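Nucleoside diphosphate kinase (Encephalitozoon cuniculi, PDB 3MPD) probably transfers the gamma phosphate of ATP to nucleoside diphosphates by a ping-pong mechanism through a phosphohistidine intermediate, with magnesium as cofactor. Local coordinates at residues Thr8-Arg19 with Gly114-Asp122. Residues are numbered along the deposited sequence; the frame is centred on the assembly and turned at random.
Sequences TFIMIKPDAIKR and GKNIIHGSD
M11 and H119 face each other as a hydrogen-bonded pair where strands 8-12 and 118-120 run antiparallel, and their two backbone bonds, M11 N to H119 O (2.9 Å) and H119 N to M11 O (2.8 Å), are nearly straight. Strand 118-120 lies at one edge of the four-stranded antiparallel sheet, as in the ferredoxin-like fold of NDP kinases. The ladder continues at both ends: S121 N donates to F9 O while its hydroxyl OG receives F9 N (3.1 Å), a small polar side chain doing the work of a carbonyl, and OG is also bonded to E130. Past the other end, K13 N, at the N-cap of helix 14-18, reaches I117 O from above the carbonyl plane.

Side chains of the strands sort by face. On one, I118 CD1 presses tightly on I10 CG2 (3.5 Å), and G120, lacking a side chain, leaves I10 CD1 to lie over its CA. The other face carries M11, F9 and H119; the F9 ring, stacked on W134, brings CD2 to the edge of the imidazole at H119 CD2 (3.9 Å).

Among the polar side chains, K13 extends fully beyond CG (chi2 -164°), carrying NZ past the I117-I118 backbone to a lone pair of N116 OD1 (2.6 Å), in the amide plane. N116 ND2 is held by T95 O. Nearer the surface, D15 OD2 and K115 NZ form a weak salt bridge (3.3 Å).

E130 takes H119 NE2. By similarity H119 is the phosphorylated histidine and K13 and N116 bind ATP; the pairing places K13 just beyond strand 8-12, its ammonium one water away from H119 ND1, consistent with a site built for phosphate.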
loop_
_atom_site.group_PDB
_atom_site.type_symbol
_atom_site.label_atom_id
_atom_site.label_comp_id
_atom_site.label_asym_id
_atom_site.label_seq_id
_atom_site.Cartn_x
_atom_site.Cartn_y
_atom_site.Cartn_z
ATOM N N THR A 8 -4.858 10.220 -9.914
ATOM C CA THR A 8 -4.259 11.201 -9.007
ATOM C C THR A 8 -3.123 10.577 -8.211
ATOM O O THR A 8 -3.111 9.363 -7.965
ATOM C CB THR A 8 -5.319 11.858 -8.071
ATOM O OG1 THR A 8 -4.749 12.988 -7.392
ATOM C CG2 THR A 8 -5.900 10.871 -7.049
ATOM N N PHE A 9 -2.150 11.404 -7.850
ATOM C CA PHE A 9 -0.991 10.945 -7.115
ATOM C C PHE A 9 -1.173 11.279 -5.650
ATOM O O PHE A 9 -1.405 12.428 -5.294
ATOM C CB PHE A 9 0.301 11.575 -7.660
ATOM C CG PHE A 9 1.526 11.124 -6.938
ATOM C CD1 PHE A 9 1.983 9.816 -7.086
ATOM C CD2 PHE A 9 2.198 11.990 -6.082
ATOM C CE1 PHE A 9 3.092 9.361 -6.395
ATOM C CE2 PHE A 9 3.334 11.561 -5.394
ATOM C CZ PHE A 9 3.776 10.235 -5.540
ATOM N N ILE A 10 -1.080 10.261 -4.810
ATOM C CA ILE A 10 -1.314 10.418 -3.372
ATOM C C ILE A 10 -0.079 9.894 -2.661
ATOM O O ILE A 10 0.307 8.742 -2.853
ATOM C CB ILE A 10 -2.515 9.591 -2.895
ATOM C CG1 ILE A 10 -3.793 9.905 -3.711
ATOM C CG2 ILE A 10 -2.751 9.778 -1.373
ATOM C CD1 ILE A 10 -4.327 11.393 -3.606
ATOM N N MET A 11 0.503 10.708 -1.790
ATOM C CA MET A 11 1.718 10.294 -1.110
ATOM C C MET A 11 1.583 10.538 0.376
ATOM O O MET A 11 1.343 11.680 0.811
ATOM C CB MET A 11 2.919 11.048 -1.702
ATOM C CG MET A 11 4.250 10.745 -1.045
ATOM S SD MET A 11 5.612 11.571 -1.927
ATOM C CE MET A 11 5.103 13.293 -1.939
ATOM N N ILE A 12 1.733 9.468 1.154
ATOM C CA ILE A 12 1.735 9.589 2.611
ATOM C C ILE A 12 3.110 10.090 3.048
ATOM O O ILE A 12 4.135 9.445 2.737
ATOM C CB ILE A 12 1.404 8.259 3.320
ATOM C CG1 ILE A 12 0.070 7.705 2.809
ATOM C CG2 ILE A 12 1.449 8.431 4.890
ATOM C CD1 ILE A 12 -0.375 6.392 3.521
ATOM N N LYS A 13 3.116 11.215 3.775
ATOM C CA LYS A 13 4.364 11.918 4.142
ATOM C C LYS A 13 5.066 11.169 5.270
ATOM O O LYS A 13 4.403 10.423 6.015
ATOM C CB LYS A 13 4.045 13.374 4.550
ATOM C CG LYS A 13 3.409 14.180 3.403
ATOM C CD LYS A 13 3.447 15.685 3.660
ATOM C CE LYS A 13 3.066 16.425 2.370
ATOM N NZ LYS A 13 2.770 17.846 2.712
ATOM N N PRO A 14 6.390 11.364 5.419
ATOM C CA PRO A 14 7.202 10.491 6.281
ATOM C C PRO A 14 6.701 10.375 7.720
ATOM O O PRO A 14 6.731 9.297 8.282
ATOM C CB PRO A 14 8.596 11.171 6.265
ATOM C CG PRO A 14 8.632 11.927 4.982
ATOM C CD PRO A 14 7.219 12.428 4.785
ATOM N N ASP A 15 6.265 11.488 8.314
ATOM C CA ASP A 15 5.786 11.469 9.682
ATOM C C ASP A 15 4.479 10.700 9.896
ATOM O O ASP A 15 4.279 10.115 10.967
ATOM C CB ASP A 15 5.691 12.890 10.255
ATOM C CG ASP A 15 7.049 13.552 10.349
ATOM O OD1 ASP A 15 7.968 12.947 10.949
ATOM O OD2 ASP A 15 7.213 14.656 9.798
ATOM N N ALA A 16 3.632 10.670 8.877
ATOM C CA ALA A 16 2.380 9.936 8.967
ATOM C C ALA A 16 2.653 8.438 8.928
ATOM O O ALA A 16 1.935 7.664 9.563
ATOM C CB ALA A 16 1.413 10.349 7.836
ATOM N N ILE A 17 3.717 8.026 8.234
ATOM C CA ILE A 17 4.142 6.619 8.280
ATOM C C ILE A 17 4.510 6.245 9.722
ATOM O O ILE A 17 4.080 5.210 10.257
ATOM C CB ILE A 17 5.404 6.362 7.369
ATOM C CG1 ILE A 17 5.128 6.698 5.889
ATOM C CG2 ILE A 17 5.880 4.932 7.518
ATOM C CD1 ILE A 17 4.013 5.894 5.275
ATOM N N LYS A 18 5.314 7.106 10.341
ATOM C CA LYS A 18 5.796 6.899 11.715
ATOM C C LYS A 18 4.699 6.942 12.790
ATOM O O LYS A 18 4.806 6.285 13.817
ATOM C CB LYS A 18 6.926 7.893 12.022
ATOM C CG LYS A 18 8.137 7.714 11.021
ATOM C CD LYS A 18 9.254 8.711 11.294
ATOM C CE LYS A 18 10.527 8.415 10.446
ATOM N NZ LYS A 18 11.543 9.516 10.759
ATOM N N ARG A 19 3.657 7.720 12.547
ATOM C CA ARG A 19 2.442 7.699 13.379
ATOM C C ARG A 19 1.511 6.516 13.101
ATOM O O ARG A 19 0.431 6.383 13.731
ATOM C CB ARG A 19 1.669 9.010 13.187
ATOM C CG ARG A 19 2.503 10.248 13.659
ATOM C CD ARG A 19 1.776 11.546 13.375
ATOM N NE ARG A 19 0.473 11.673 14.065
ATOM C CZ ARG A 19 -0.395 12.656 13.813
ATOM N NH1 ARG A 19 -0.107 13.586 12.891
ATOM N NH2 ARG A 19 -1.543 12.739 14.485
ATOM N N GLY A 114 3.345 21.906 7.843
ATOM C CA GLY A 114 4.513 21.124 7.368
ATOM C C GLY A 114 4.353 19.607 7.524
ATOM O O GLY A 114 4.848 18.827 6.710
ATOM N N LYS A 115 3.643 19.186 8.565
ATOM C CA LYS A 115 3.374 17.774 8.776
ATOM C C LYS A 115 1.905 17.512 8.621
ATOM O O LYS A 115 1.219 17.053 9.543
ATOM C CB LYS A 115 3.934 17.361 10.127
ATOM C CG LYS A 115 5.459 17.401 10.025
ATOM C CD LYS A 115 6.116 17.591 11.314
ATOM C CE LYS A 115 7.565 18.028 11.034
ATOM N NZ LYS A 115 8.452 17.041 11.637
ATOM N N ASN A 116 1.413 17.827 7.431
ATOM C CA ASN A 116 -0.012 17.742 7.173
ATOM C C ASN A 116 -0.353 16.411 6.468
ATOM O O ASN A 116 -1.226 16.388 5.642
ATOM C CB ASN A 116 -0.493 18.961 6.400
ATOM C CG ASN A 116 0.115 19.067 5.010
ATOM O OD1 ASN A 116 1.002 18.293 4.614
ATOM N ND2 ASN A 116 -0.387 20.027 4.246
ATOM N N ILE A 117 0.400 15.356 6.800
ATOM C CA ILE A 117 0.001 13.919 6.679
ATOM C C ILE A 117 0.238 13.300 5.297
ATOM O O ILE A 117 0.623 12.127 5.188
ATOM C CB ILE A 117 -1.494 13.668 7.073
ATOM C CG1 ILE A 117 -1.845 14.297 8.435
ATOM C CG2 ILE A 117 -1.838 12.164 7.032
ATOM C CD1 ILE A 117 -0.961 13.777 9.611
ATOM N N ILE A 118 -0.081 14.062 4.248
ATOM C CA ILE A 118 -0.324 13.479 2.940
ATOM C C ILE A 118 -0.222 14.573 1.874
ATOM O O ILE A 118 -0.457 15.774 2.146
ATOM C CB ILE A 118 -1.765 12.786 2.905
ATOM C CG1 ILE A 118 -1.992 11.940 1.654
ATOM C CG2 ILE A 118 -2.896 13.816 3.104
ATOM C CD1 ILE A 118 -3.390 11.160 1.733
ATOM N N HIS A 119 0.176 14.172 0.673
ATOM C CA HIS A 119 0.095 15.033 -0.481
ATOM C C HIS A 119 -0.912 14.438 -1.448
ATOM O O HIS A 119 -0.879 13.227 -1.682
ATOM C CB HIS A 119 1.449 15.049 -1.194
ATOM C CG HIS A 119 1.358 15.561 -2.593
ATOM N ND1 HIS A 119 1.390 16.907 -2.893
ATOM C CD2 HIS A 119 1.200 14.912 -3.772
ATOM C CE1 HIS A 119 1.258 17.067 -4.197
ATOM N NE2 HIS A 119 1.151 15.870 -4.754
ATOM N N GLY A 120 -1.780 15.259 -2.053
ATOM C CA GLY A 120 -2.569 14.776 -3.196
ATOM C C GLY A 120 -2.455 15.777 -4.327
ATOM O O GLY A 120 -2.391 16.978 -4.066
ATOM N N SER A 121 -2.430 15.307 -5.582
ATOM C CA SER A 121 -2.327 16.234 -6.724
ATOM C C SER A 121 -3.406 17.325 -6.699
ATOM O O SER A 121 -4.520 17.080 -6.275
ATOM C CB SER A 121 -2.413 15.478 -8.061
ATOM O OG SER A 121 -1.489 14.413 -8.101
ATOM N N ASP A 122 -3.074 18.522 -7.176
ATOM C CA ASP A 122 -4.042 19.623 -7.173
ATOM C C ASP A 122 -4.803 19.765 -8.492
ATOM O O ASP A 122 -5.837 20.423 -8.540
ATOM C CB ASP A 122 -3.418 20.955 -6.714
ATOM C CG ASP A 122 -2.373 21.510 -7.671
ATOM O OD1 ASP A 122 -2.009 20.867 -8.691
ATOM O OD2 ASP A 122 -1.893 22.635 -7.380
HETATM O O HOH W 1 -6.070 14.571 -5.673
HETATM O O HOH W 2 2.423 18.558 -0.253
HETATM O O HOH W 3 2.121 14.141 11.193
#